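Local coordinates for protein alpha-galactosidase (PDB 3MI6) that probably hydrolyses terminal, non-reducing alpha-D-galactose residues from alpha-D-galactosides, as a member of glycoside hydrolase family 36, at residues D[197-200]-D[201-204]; D[531-535]-D[536-540]; D[554-557]-D[558-561]; D[566-569]-D[570-573]; D[590-593]-D[594-598]. All coordinates share one frame; numbering follows the deposited sequence.

Contact 1. Residues D[197-200]-D[201-204]; sequences SGTW and ARER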
loop_
_atom_site.group_PDB
_atom_site.type_symbol
_atom_site.label_atom_id
_atom_site.label_comp_id
_atom_site.label_asym_id
_atom_site.label_seq_id
_atom_site.Cartn_x
_atom_site.Cartn_y
_atom_site.Cartn_z
ATOM N N SER D 197 -10.384 -18.392 1.727
ATOM C CA SER D 197 -11.710 -18.199 2.243
ATOM C C SER D 197 -12.690 -18.101 1.088
ATOM O O SER D 197 -12.308 -17.723 -0.023
ATOM C CB SER D 197 -11.711 -16.909 3.057
ATOM O OG SER D 197 -10.518 -16.841 3.831
ATOM N N GLY D 198 -13.943 -18.462 1.337
ATOM C CA GLY D 198 -14.986 -18.247 0.362
ATOM C C GLY D 198 -16.326 -18.725 0.841
ATOM O O GLY D 198 -16.770 -18.389 1.950
ATOM N N THR D 199 -16.954 -19.540 -0.001
ATOM C CA THR D 199 -18.250 -20.119 0.279
ATOM C C THR D 199 -18.725 -20.992 -0.888
ATOM O O THR D 199 -18.007 -21.214 -1.863
ATOM C CB THR D 199 -19.311 -19.032 0.579
ATOM O OG1 THR D 199 -20.517 -19.659 1.037
ATOM C CG2 THR D 199 -19.603 -18.181 -0.674
ATOM N N TRP D 200 -19.945 -21.500 -0.785
ATOM C CA TRP D 200 -20.424 -22.441 -1.774
ATOM C C TRP D 200 -20.404 -21.777 -3.153
ATOM O O TRP D 200 -20.737 -20.601 -3.279
ATOM C CB TRP D 200 -21.812 -22.970 -1.383
ATOM C CG TRP D 200 -22.464 -23.743 -2.471
ATOM C CD1 TRP D 200 -22.429 -25.097 -2.665
ATOM C CD2 TRP D 200 -23.243 -23.205 -3.541
ATOM N NE1 TRP D 200 -23.159 -25.436 -3.788
ATOM C CE2 TRP D 200 -23.661 -24.288 -4.345
ATOM C CE3 TRP D 200 -23.635 -21.910 -3.894
ATOM C CZ2 TRP D 200 -24.439 -24.111 -5.477
ATOM C CZ3 TRP D 200 -24.402 -21.740 -5.012
ATOM C CH2 TRP D 200 -24.803 -22.834 -5.791
ATOM N N ALA D 201 -19.991 -22.524 -4.174
ATOM C CA ALA D 201 -19.885 -21.992 -5.532
ATOM C C ALA D 201 -18.793 -20.906 -5.716
ATOM O O ALA D 201 -18.649 -20.356 -6.801
ATOM C CB ALA D 201 -21.216 -21.484 -5.996
ATOM N N ARG D 202 -18.038 -20.594 -4.663
ATOM C CA ARG D 202 -16.854 -19.738 -4.787
ATOM C C ARG D 202 -15.784 -20.056 -3.736
ATOM O O ARG D 202 -15.301 -19.172 -3.054
ATOM C CB ARG D 202 -17.218 -18.241 -4.761
ATOM C CG ARG D 202 -18.523 -17.930 -4.093
ATOM C CD ARG D 202 -18.830 -16.428 -4.073
ATOM N NE ARG D 202 -18.189 -15.814 -2.915
ATOM C CZ ARG D 202 -18.809 -15.163 -1.932
ATOM N NH1 ARG D 202 -20.117 -14.981 -1.947
ATOM N NH2 ARG D 202 -18.087 -14.665 -0.936
ATOM N N GLU D 203 -15.410 -21.318 -3.623
ATOM C CA GLU D 203 -14.458 -21.742 -2.602
ATOM C C GLU D 203 -13.032 -21.203 -2.773
ATOM O O GLU D 203 -12.531 -21.010 -3.881
ATOM C CB GLU D 203 -14.392 -23.279 -2.523
ATOM C CG GLU D 203 -15.694 -23.967 -2.135
ATOM C CD GLU D 203 -16.613 -24.230 -3.319
ATOM O OE1 GLU D 203 -16.705 -23.360 -4.209
ATOM O OE2 GLU D 203 -17.241 -25.318 -3.352
ATOM N N ARG D 204 -12.380 -20.969 -1.646
ATOM C CA ARG D 204 -10.929 -20.875 -1.606
ATOM C C ARG D 204 -10.268 -19.761 -2.416
ATOM O O ARG D 204 -9.174 -19.956 -2.930
ATOM C CB ARG D 204 -10.309 -22.239 -1.950
ATOM C CG ARG D 204 -10.443 -23.240 -0.811
ATOM C CD ARG D 204 -9.814 -24.582 -1.110
ATOM N NE ARG D 204 -10.525 -25.265 -2.183
ATOM C CZ ARG D 204 -11.758 -25.766 -2.067
ATOM N NH1 ARG D 204 -12.420 -25.646 -0.914
ATOM N NH2 ARG D 204 -12.335 -26.370 -3.106
#
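The indole of Trp-200 carries a methyl group on one face: Ala-201 CB stands 3.5 Å from the centroid of the Trp-200 six-membered ring, displaced toward the rim, in a CH-pi contact. The Arg-202 guanidinium also has a methyl on one face, with Thr-199 CG2 above its centre and 3.4 Å from Arg-202 CZ. Thr-199 OG1 is anti to the backbone N (chi1 -172°), which leaves CG2 between N and the carbonyl carbon, turned to the arginine. The polar ends find partners elsewhere. Trp-200 NE1 bonds to Asp-549 OD2, Arg-202 NH2 and Thr-199 OG1 bond to Gln-266 of the second subunit, and Glu-203 OE1 bonds to Ser-548.

The backbone beneath is a type II beta turn from Thr-199 to Arg-202, closing the hairpin loop between strands 192-197 and 205-210. Arg-202 N donates to Thr-199 O at 2.9 Å. The return bond, Thr-199 N to Arg-202 O, is weak at 3.5 Å. Beyond it Gly-198 CA makes a CA-H...O contact of 3.6 Å with Arg-202 O.

A methyl over one face and a bonded N-H at the edge together restrict the rotation of the indole. Trp-200 is a predicted substrate-binding residue and Asp-549 the predicted proton donor, so this hairpin of the N-terminal domain probably helps to line the galactose site of the barrel, while Thr-199 and Arg-202 tie the same turn to the second subunit and Trp-200 O ties it to Asn-676 of the third.

Contact 2. Residues D[531-535]-D[536-540]; sequences GGRFD and LGMMY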
loop_
_atom_site.group_PDB
_atom_site.type_symbol
_atom_site.label_atom_id
_atom_site.label_comp_id
_atom_site.label_asym_id
_atom_site.label_seq_id
_atom_site.Cartn_x
_atom_site.Cartn_y
_atom_site.Cartn_z
ATOM N N GLY D 531 -17.031 -28.118 -2.794
ATOM C CA GLY D 531 -15.818 -28.226 -1.994
ATOM C C GLY D 531 -15.911 -27.918 -0.507
ATOM O O GLY D 531 -15.004 -27.322 0.061
ATOM N N GLY D 532 -16.995 -28.348 0.127
ATOM C CA GLY D 532 -17.236 -28.050 1.523
ATOM C C GLY D 532 -16.480 -28.948 2.491
ATOM O O GLY D 532 -16.549 -28.759 3.700
ATOM N N ARG D 533 -15.773 -29.945 1.971
ATOM C CA ARG D 533 -14.908 -30.767 2.813
ATOM C C ARG D 533 -13.573 -31.028 2.145
ATOM O O ARG D 533 -12.910 -32.001 2.444
ATOM C CB ARG D 533 -15.580 -32.088 3.172
ATOM C CG ARG D 533 -16.273 -32.067 4.505
ATOM C CD ARG D 533 -16.068 -33.367 5.224
ATOM N NE ARG D 533 -16.774 -34.485 4.590
ATOM C CZ ARG D 533 -17.862 -35.070 5.089
ATOM N NH1 ARG D 533 -18.396 -34.637 6.233
ATOM N NH2 ARG D 533 -18.415 -36.083 4.437
ATOM N N PHE D 534 -13.179 -30.134 1.254
ATOM C CA PHE D 534 -12.007 -30.348 0.435
ATOM C C PHE D 534 -10.732 -30.339 1.279
ATOM O O PHE D 534 -10.078 -29.289 1.403
ATOM C CB PHE D 534 -11.938 -29.242 -0.618
ATOM C CG PHE D 534 -11.053 -29.566 -1.773
ATOM C CD1 PHE D 534 -9.697 -29.403 -1.677
ATOM C CD2 PHE D 534 -11.595 -30.044 -2.957
ATOM C CE1 PHE D 534 -8.893 -29.711 -2.736
ATOM C CE2 PHE D 534 -10.804 -30.356 -4.027
ATOM C CZ PHE D 534 -9.445 -30.189 -3.924
ATOM N N ASP D 535 -10.364 -31.490 1.844
ATOM C CA ASP D 535 -9.244 -31.520 2.775
ATOM C C ASP D 535 -8.444 -32.820 2.814
ATOM O O ASP D 535 -8.880 -33.845 2.338
ATOM C CB ASP D 535 -9.721 -31.152 4.171
ATOM C CG ASP D 535 -10.727 -32.134 4.717
ATOM O OD1 ASP D 535 -10.603 -33.352 4.438
ATOM O OD2 ASP D 535 -11.639 -31.680 5.441
ATOM N N LEU D 536 -7.254 -32.760 3.397
ATOM C CA LEU D 536 -6.347 -33.900 3.401
ATOM C C LEU D 536 -7.005 -35.116 4.056
ATOM O O LEU D 536 -6.707 -36.259 3.715
ATOM C CB LEU D 536 -5.006 -33.541 4.064
ATOM C CG LEU D 536 -4.192 -32.378 3.441
ATOM C CD1 LEU D 536 -3.076 -31.946 4.354
ATOM C CD2 LEU D 536 -3.634 -32.685 2.067
ATOM N N GLY D 537 -7.929 -34.862 4.973
ATOM C CA GLY D 537 -8.567 -35.942 5.692
ATOM C C GLY D 537 -9.276 -36.877 4.742
ATOM O O GLY D 537 -9.278 -38.088 4.937
HETATM N N MSE D 538 -9.889 -36.316 3.711
HETATM C CA MSE D 538 -10.667 -37.114 2.780
HETATM C C MSE D 538 -9.824 -37.704 1.654
HETATM O O MSE D 538 -10.183 -38.746 1.112
HETATM C CB MSE D 538 -11.790 -36.274 2.198
HETATM C CG MSE D 538 -12.651 -35.633 3.246
HETATM SE SE MSE D 538 -14.008 -36.877 3.931
HETATM C CE MSE D 538 -14.983 -37.208 2.272
HETATM N N MSE D 539 -8.717 -37.040 1.311
HETATM C CA MSE D 539 -7.837 -37.502 0.248
HETATM C C MSE D 539 -7.138 -38.819 0.604
HETATM O O MSE D 539 -6.724 -39.574 -0.283
HETATM C CB MSE D 539 -6.773 -36.448 -0.094
HETATM C CG MSE D 539 -7.309 -35.069 -0.496
HETATM SE SE MSE D 539 -8.613 -35.058 -1.969
HETATM C CE MSE D 539 -9.336 -33.285 -1.633
ATOM N N TYR D 540 -6.984 -39.081 1.898
ATOM C CA TYR D 540 -6.413 -40.336 2.341
ATOM C C TYR D 540 -7.237 -41.499 1.801
ATOM O O TYR D 540 -6.690 -42.495 1.345
ATOM C CB TYR D 540 -6.382 -40.367 3.857
ATOM C CG TYR D 540 -5.883 -41.658 4.453
ATOM C CD1 TYR D 540 -6.766 -42.688 4.743
ATOM C CD2 TYR D 540 -4.538 -41.837 4.762
ATOM C CE1 TYR D 540 -6.327 -43.855 5.297
ATOM C CE2 TYR D 540 -4.088 -43.005 5.324
ATOM C CZ TYR D 540 -4.989 -44.017 5.591
ATOM O OH TYR D 540 -4.573 -45.209 6.156
#
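Asp-535 turns its CG between the backbone N and the carbonyl carbon (chi1 63°), and this brings OD1 over the first turn of helix 536-539, where Met-538 N donates to it at 3.1 Å. The bond enters Asp-535 OD1 nearly in line with its C-O bond. The same N-H is shared with the backbone, Met-538 N to Asp-535 O measuring 3.0 Å, and a weak bond of 3.4 Å runs from Met-539 N to Asp-535 O.

The selenomethionine Met-539 bends at chi2 (-54°) to reach the ring of Phe-534. Its methyl sits squarely over one face, Met-539 CE lying 3.7 Å from the centroid of the Phe-534 ring, a CH-pi contact. Elsewhere in the loop the selenium of Met-538 approaches the arginine obliquely, 3.7 Å from Arg-533 NE. The end of Arg-533 forms a salt bridge with Glu-416 and packs on Met-480, a predicted substrate-binding residue. Asp-535 has further partners in Ser-255, at OD1, and Ser-225, at OD2, so its buried carboxylate is held by several donors.

Phe-534 is the centre of an inverse gamma turn, and Asp-535 that follows it is a classical N-cap; the pair starts the short helix between barrel strands 523-526 and 544-546, in the melibiase (beta/alpha)8 barrel.

Contact 3. Residues D[554-557]-D[558-561]; sequences AERL and LIQF
Side-chain hydrogen bonding links Arg-556 to Gln-560, one turn later: Arg-556 NE donates to Gln-560 OE1 at 3.2 Å with an N-H...O angle of 165°. The oxygen lies at the edge of the guanidinium, close to its plane, and the N-H meets a lone pair in the plane of the amide carbonyl. Even so, the two flat groups stand steeply to each other, 79° apart. Bends at chi2 and chi3 leave Arg-556 NE standing out from the helix, and Gln-560, extended beyond CG, reaches back toward it.

Backbone bonds of i to i+4 type make up the second kind. Ile-559 N donates to Glu-555 O at 3.1 Å, Phe-561 N to Leu-557 O at 2.9 Å, and Gln-560 N to Arg-556 O.

Apolar packing is slighter, with Leu-558 CD1 lying 4.2 Å from Leu-557 CB.

Farther out, Arg-556 NH1 bonds to Asp-550 O and its guanidinium meets Trp-546 in a cation-pi contact. Glu-555 OE2 forms a salt bridge with Arg-586 and a hydrogen bond with His-674 of the third subunit.

With OE1 engaged by Arg-556 and NE2 by Val-596 O, the Gln-560 amide is fixed in its rotation. The guanidinium, bonded at NE and NH1, is in turn probably restrained on the side of helix 553-566 that faces strand 572-576.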
loop_
_atom_site.group_PDB
_atom_site.type_symbol
_atom_site.label_atom_id
_atom_site.label_comp_id
_atom_site.label_asym_id
_atom_site.label_seq_id
_atom_site.Cartn_x
_atom_site.Cartn_y
_atom_site.Cartn_z
ATOM N N ALA D 554 -14.956 -19.217 -15.952
ATOM C CA ALA D 554 -14.345 -18.065 -15.308
ATOM C C ALA D 554 -14.222 -18.224 -13.797
ATOM O O ALA D 554 -13.181 -17.947 -13.236
ATOM C CB ALA D 554 -15.123 -16.803 -15.644
ATOM N N GLU D 555 -15.280 -18.668 -13.130
ATOM C CA GLU D 555 -15.240 -18.843 -11.686
ATOM C C GLU D 555 -14.251 -19.936 -11.263
ATOM O O GLU D 555 -13.576 -19.817 -10.232
ATOM C CB GLU D 555 -16.632 -19.181 -11.154
ATOM C CG GLU D 555 -17.694 -18.146 -11.460
ATOM C CD GLU D 555 -17.428 -16.795 -10.799
ATOM O OE1 GLU D 555 -16.797 -16.745 -9.716
ATOM O OE2 GLU D 555 -17.881 -15.773 -11.363
ATOM N N ARG D 556 -14.184 -21.014 -12.042
ATOM C CA ARG D 556 -13.303 -22.125 -11.710
ATOM C C ARG D 556 -11.835 -21.678 -11.743
ATOM O O ARG D 556 -11.047 -22.036 -10.869
ATOM C CB ARG D 556 -13.539 -23.331 -12.629
ATOM C CG ARG D 556 -14.778 -24.144 -12.323
ATOM C CD ARG D 556 -14.742 -24.780 -10.927
ATOM N NE ARG D 556 -14.098 -26.088 -10.903
ATOM C CZ ARG D 556 -14.679 -27.210 -10.496
ATOM N NH1 ARG D 556 -15.925 -27.207 -10.074
ATOM N NH2 ARG D 556 -14.012 -28.344 -10.508
ATOM N N LEU D 557 -11.468 -20.897 -12.747
ATOM C CA LEU D 557 -10.152 -20.294 -12.761
ATOM C C LEU D 557 -9.782 -19.846 -11.350
ATOM O O LEU D 557 -8.772 -20.284 -10.789
ATOM C CB LEU D 557 -10.141 -19.089 -13.694
ATOM C CG LEU D 557 -9.390 -19.138 -15.026
ATOM C CD1 LEU D 557 -8.920 -20.549 -15.370
ATOM C CD2 LEU D 557 -10.255 -18.526 -16.143
ATOM N N LEU D 558 -10.595 -18.978 -10.759
ATOM C CA LEU D 558 -10.276 -18.512 -9.417
ATOM C C LEU D 558 -10.218 -19.665 -8.411
ATOM O O LEU D 558 -9.249 -19.780 -7.664
ATOM C CB LEU D 558 -11.224 -17.403 -8.978
ATOM C CG LEU D 558 -10.942 -16.001 -9.538
ATOM C CD1 LEU D 558 -10.945 -15.986 -11.051
ATOM C CD2 LEU D 558 -11.929 -15.004 -9.022
ATOM N N ILE D 559 -11.224 -20.540 -8.421
ATOM C CA ILE D 559 -11.321 -21.620 -7.439
ATOM C C ILE D 559 -10.154 -22.607 -7.532
ATOM O O ILE D 559 -9.571 -22.992 -6.518
ATOM C CB ILE D 559 -12.662 -22.363 -7.540
ATOM C CG1 ILE D 559 -13.809 -21.405 -7.219
ATOM C CG2 ILE D 559 -12.702 -23.486 -6.541
ATOM C CD1 ILE D 559 -15.201 -21.909 -7.540
ATOM N N GLN D 560 -9.803 -22.995 -8.754
ATOM C CA GLN D 560 -8.682 -23.906 -8.979
ATOM C C GLN D 560 -7.309 -23.270 -8.683
ATOM O O GLN D 560 -6.433 -23.886 -8.054
ATOM C CB GLN D 560 -8.752 -24.494 -10.384
ATOM C CG GLN D 560 -9.992 -25.364 -10.569
ATOM C CD GLN D 560 -10.153 -25.904 -11.988
ATOM O OE1 GLN D 560 -11.273 -26.158 -12.448
ATOM N NE2 GLN D 560 -9.034 -26.087 -12.684
ATOM N N PHE D 561 -7.131 -22.029 -9.116
ATOM C CA PHE D 561 -5.901 -21.334 -8.824
ATOM C C PHE D 561 -5.655 -21.373 -7.320
ATOM O O PHE D 561 -4.578 -21.757 -6.877
ATOM C CB PHE D 561 -5.973 -19.893 -9.303
ATOM C CG PHE D 561 -4.630 -19.288 -9.579
ATOM C CD1 PHE D 561 -3.979 -18.554 -8.609
ATOM C CD2 PHE D 561 -4.019 -19.456 -10.815
ATOM C CE1 PHE D 561 -2.754 -17.999 -8.874
ATOM C CE2 PHE D 561 -2.803 -18.905 -11.067
ATOM C CZ PHE D 561 -2.170 -18.177 -10.097
#

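Contact 4. Residues D[566-569]-D[570-573]; sequences GYPQ and AMMG
The 3-10 turn that leads into strand 572-576, the seventh strand of the barrel, contains the selenomethionine Met-571 and hands over to a second, Met-572. The turn is held by two i to i+3 bonds. Met-571 N donates to Pro-568 O at 3.0 Å, and Met-572 N to Gln-569 O at 3.0 Å.

Met-571 extends straight beyond CG (chi2 -177°), so its selenium reaches back past the proline to the tyrosine. Met-571 SE lies in the plane of the Tyr-567 ring, 3.9 Å from Tyr-567 CD1, and the chains cross at about a right angle. The same selenium touches Pro-568 CD at 3.7 Å. Met-572 is bent at chi3 (-102°) instead, which carries its methyl beside Pro-568 and Gln-569, Met-572 CE lying 4.1 Å from Gln-569 CB.

Tyr-567 OH bonds to Asn-230 of the N-terminal domain, and Gln-569 NE2 to Gly-636 O and Phe-633 O, so both polar ends anchor the loop to its surroundings.

An edge-on Met-aromatic contact, with selenium in place of sulfur, thus lies in the helix-to-strand connection of a beta-alpha-beta unit of the TIM barrel.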
loop_
_atom_site.group_PDB
_atom_site.type_symbol
_atom_site.label_atom_id
_atom_site.label_comp_id
_atom_site.label_asym_id
_atom_site.label_seq_id
_atom_site.Cartn_x
_atom_site.Cartn_y
_atom_site.Cartn_z
ATOM N N GLY D 566 -2.738 -25.420 -2.048
ATOM C CA GLY D 566 -2.818 -26.440 -1.035
ATOM C C GLY D 566 -2.979 -27.822 -1.608
ATOM O O GLY D 566 -2.687 -28.810 -0.934
ATOM N N TYR D 567 -3.435 -27.909 -2.849
ATOM C CA TYR D 567 -3.792 -29.206 -3.401
ATOM C C TYR D 567 -3.482 -29.342 -4.900
ATOM O O TYR D 567 -3.886 -28.518 -5.706
ATOM C CB TYR D 567 -5.268 -29.513 -3.077
ATOM C CG TYR D 567 -5.660 -29.210 -1.630
ATOM C CD1 TYR D 567 -5.667 -30.198 -0.669
ATOM C CD2 TYR D 567 -6.024 -27.932 -1.237
ATOM C CE1 TYR D 567 -6.031 -29.924 0.637
ATOM C CE2 TYR D 567 -6.375 -27.645 0.052
ATOM C CZ TYR D 567 -6.377 -28.637 0.995
ATOM O OH TYR D 567 -6.735 -28.350 2.303
ATOM N N PRO D 568 -2.767 -30.411 -5.268
ATOM C CA PRO D 568 -2.387 -30.719 -6.652
ATOM C C PRO D 568 -3.608 -31.029 -7.492
ATOM O O PRO D 568 -4.600 -31.497 -6.961
ATOM C CB PRO D 568 -1.552 -31.987 -6.521
ATOM C CG PRO D 568 -1.345 -32.212 -5.028
ATOM C CD PRO D 568 -2.417 -31.495 -4.330
ATOM N N GLN D 569 -3.528 -30.800 -8.795
ATOM C CA GLN D 569 -4.677 -30.976 -9.679
ATOM C C GLN D 569 -5.238 -32.396 -9.693
ATOM O O GLN D 569 -6.399 -32.600 -10.027
ATOM C CB GLN D 569 -4.335 -30.545 -11.107
ATOM C CG GLN D 569 -3.308 -31.404 -11.772
ATOM C CD GLN D 569 -1.893 -31.002 -11.450
ATOM O OE1 GLN D 569 -1.630 -30.386 -10.421
ATOM N NE2 GLN D 569 -0.963 -31.345 -12.339
ATOM N N ALA D 570 -4.413 -33.378 -9.351
ATOM C CA ALA D 570 -4.875 -34.757 -9.277
ATOM C C ALA D 570 -6.116 -34.881 -8.382
ATOM O O ALA D 570 -6.982 -35.725 -8.613
ATOM C CB ALA D 570 -3.756 -35.655 -8.766
HETATM N N MSE D 571 -6.196 -34.013 -7.382
HETATM C CA MSE D 571 -7.254 -34.054 -6.388
HETATM C C MSE D 571 -8.559 -33.340 -6.799
HETATM O O MSE D 571 -9.605 -33.541 -6.172
HETATM C CB MSE D 571 -6.734 -33.471 -5.080
HETATM C CG MSE D 571 -5.597 -34.269 -4.443
HETATM SE SE MSE D 571 -5.047 -33.491 -2.729
HETATM C CE MSE D 571 -3.504 -34.656 -2.320
HETATM N N MSE D 572 -8.500 -32.535 -7.859
HETATM C CA MSE D 572 -9.616 -31.673 -8.246
HETATM C C MSE D 572 -10.468 -32.212 -9.390
HETATM O O MSE D 572 -10.059 -32.166 -10.549
HETATM C CB MSE D 572 -9.097 -30.305 -8.680
HETATM C CG MSE D 572 -8.662 -29.372 -7.577
HETATM SE SE MSE D 572 -7.773 -27.784 -8.379
HETATM C CE MSE D 572 -5.873 -28.223 -8.051
ATOM N N GLY D 573 -11.668 -32.689 -9.088
ATOM C CA GLY D 573 -12.599 -32.989 -10.156
ATOM C C GLY D 573 -12.949 -31.687 -10.871
ATOM O O GLY D 573 -12.994 -30.642 -10.241
#

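Contact 5. Residues D[590-593]-D[594-598]; sequences LKTR and GAVAF
Main-chain hydrogen bonds dominate between 590-593 and 594-598. Gly-594 N donates to Leu-590 O at 3.0 Å and Val-596 N to Thr-592 O at 2.9 Å. Ala-595 N is shared between two acceptors. It bonds to Lys-591 O at 3.0 Å and weakly to Thr-592 O, so that Thr-592 O receives two N-H groups. Toward the end of the helix the bond from Ala-597 N to Arg-593 O is weak, at 3.3 Å.

These bonds build helix 590-597, which crosses over from strand 572-576 to strand 601-604 in a beta-alpha-beta unit of the barrel.

Apolar contact between side chains is slight. Val-596 sets CG1 anti to its N (chi1 -179°) and thereby brings CG2 beside the preceding turn, 4.2 Å from Thr-592 CG2. Other methyls rest against backbone oxygens of that turn: Val-596 CG2 is 3.5 Å from Thr-592 O, Ala-595 CB 3.3 Å from Lys-591 O, and Ala-597 CB 3.5 Å from Arg-593 O.

Polar side-chain ends reach away from the helix. Thr-592 OG1 bonds to Phe-727 O, and Lys-591 NZ bonds to Thr-729 O at the C-terminal sheet.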
loop_
_atom_site.group_PDB
_atom_site.type_symbol
_atom_site.label_atom_id
_atom_site.label_comp_id
_atom_site.label_asym_id
_atom_site.label_seq_id
_atom_site.Cartn_x
_atom_site.Cartn_y
_atom_site.Cartn_z
ATOM N N LEU D 590 -17.108 -23.235 -25.625
ATOM C CA LEU D 590 -16.845 -24.618 -25.243
ATOM C C LEU D 590 -15.335 -24.882 -25.119
ATOM O O LEU D 590 -14.899 -25.714 -24.327
ATOM C CB LEU D 590 -17.506 -25.574 -26.226
ATOM C CG LEU D 590 -17.277 -27.071 -26.096
ATOM C CD1 LEU D 590 -17.672 -27.579 -24.725
ATOM C CD2 LEU D 590 -18.096 -27.738 -27.174
ATOM N N LYS D 591 -14.540 -24.158 -25.900
ATOM C CA LYS D 591 -13.082 -24.277 -25.852
ATOM C C LYS D 591 -12.522 -23.883 -24.486
ATOM O O LYS D 591 -11.629 -24.532 -23.964
ATOM C CB LYS D 591 -12.444 -23.432 -26.958
ATOM C CG LYS D 591 -10.922 -23.396 -26.948
ATOM C CD LYS D 591 -10.381 -22.207 -27.751
ATOM C CE LYS D 591 -8.849 -22.276 -27.826
ATOM N NZ LYS D 591 -8.200 -21.056 -28.443
ATOM N N THR D 592 -13.052 -22.828 -23.894
ATOM C CA THR D 592 -12.540 -22.381 -22.614
ATOM C C THR D 592 -12.972 -23.295 -21.461
ATOM O O THR D 592 -12.134 -23.708 -20.656
ATOM C CB THR D 592 -12.938 -20.921 -22.336
ATOM O OG1 THR D 592 -12.412 -20.073 -23.374
ATOM C CG2 THR D 592 -12.400 -20.467 -20.984
ATOM N N ARG D 593 -14.269 -23.611 -21.383
ATOM C CA ARG D 593 -14.776 -24.580 -20.403
ATOM C C ARG D 593 -13.943 -25.857 -20.428
ATOM O O ARG D 593 -13.566 -26.383 -19.378
ATOM C CB ARG D 593 -16.261 -24.917 -20.615
ATOM C CG ARG D 593 -17.136 -23.709 -20.771
ATOM C CD ARG D 593 -18.604 -23.994 -20.568
ATOM N NE ARG D 593 -19.202 -24.960 -21.501
ATOM C CZ ARG D 593 -19.723 -24.668 -22.691
ATOM N NH1 ARG D 593 -19.696 -23.432 -23.159
ATOM N NH2 ARG D 593 -20.258 -25.630 -23.429
ATOM N N GLY D 594 -13.652 -26.345 -21.629
ATOM C CA GLY D 594 -12.782 -27.492 -21.787
ATOM C C GLY D 594 -11.406 -27.245 -21.200
ATOM O O GLY D 594 -10.889 -28.093 -20.461
ATOM N N ALA D 595 -10.831 -26.074 -21.509
ATOM C CA ALA D 595 -9.429 -25.764 -21.208
ATOM C C ALA D 595 -9.123 -25.475 -19.738
ATOM O O ALA D 595 -8.013 -25.687 -19.285
ATOM C CB ALA D 595 -8.930 -24.620 -22.099
ATOM N N VAL D 596 -10.101 -24.973 -18.999
ATOM C CA VAL D 596 -9.988 -24.875 -17.543
ATOM C C VAL D 596 -10.147 -26.258 -16.883
ATOM O O VAL D 596 -9.563 -26.527 -15.853
ATOM C CB VAL D 596 -11.051 -23.902 -16.958
ATOM C CG1 VAL D 596 -10.920 -23.790 -15.462
ATOM C CG2 VAL D 596 -10.926 -22.520 -17.586
ATOM N N ALA D 597 -10.913 -27.155 -17.490
ATOM C CA ALA D 597 -11.154 -28.463 -16.879
ATOM C C ALA D 597 -10.045 -29.494 -17.129
ATOM O O ALA D 597 -9.942 -30.481 -16.402
ATOM C CB ALA D 597 -12.528 -29.023 -17.278
ATOM N N PHE D 598 -9.213 -29.278 -18.141
ATOM C CA PHE D 598 -8.094 -30.191 -18.350
ATOM C C PHE D 598 -7.170 -30.205 -17.143
ATOM O O PHE D 598 -6.573 -31.228 -16.845
ATOM C CB PHE D 598 -7.255 -29.823 -19.567
ATOM C CG PHE D 598 -7.996 -29.870 -20.857
ATOM C CD1 PHE D 598 -9.031 -30.758 -21.044
ATOM C CD2 PHE D 598 -7.641 -29.024 -21.896
ATOM C CE1 PHE D 598 -9.702 -30.794 -22.233
ATOM C CE2 PHE D 598 -8.305 -29.064 -23.093
ATOM C CZ PHE D 598 -9.335 -29.943 -23.264
#

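Overall arrangement
The contacts run in order along the chain. Contact 1 belongs to the N-terminal domain; contacts 2 to 5 lie in the barrel, spread over its fifth to eighth strands. Helix 553-566 (contact 3) precedes strand 572-576, which contact 4 enters, and helix 590-597 (contact 5) follows it; contacts 3 and 5 have centres about 12 Å apart and touch through Gln-560 and Val-596. Contacts 2 and 4, with centres about 10 Å apart, meet at Phe-534 and Tyr-567. Contact 1 touches contacts 2 and 3, with Glu-203 and Arg-204 bonded to Gly-531, so the N-terminal hairpin is joined to the barrel beside the predicted active site. Contact 5 lies farther out, its centre about 21 Å from that of contact 1.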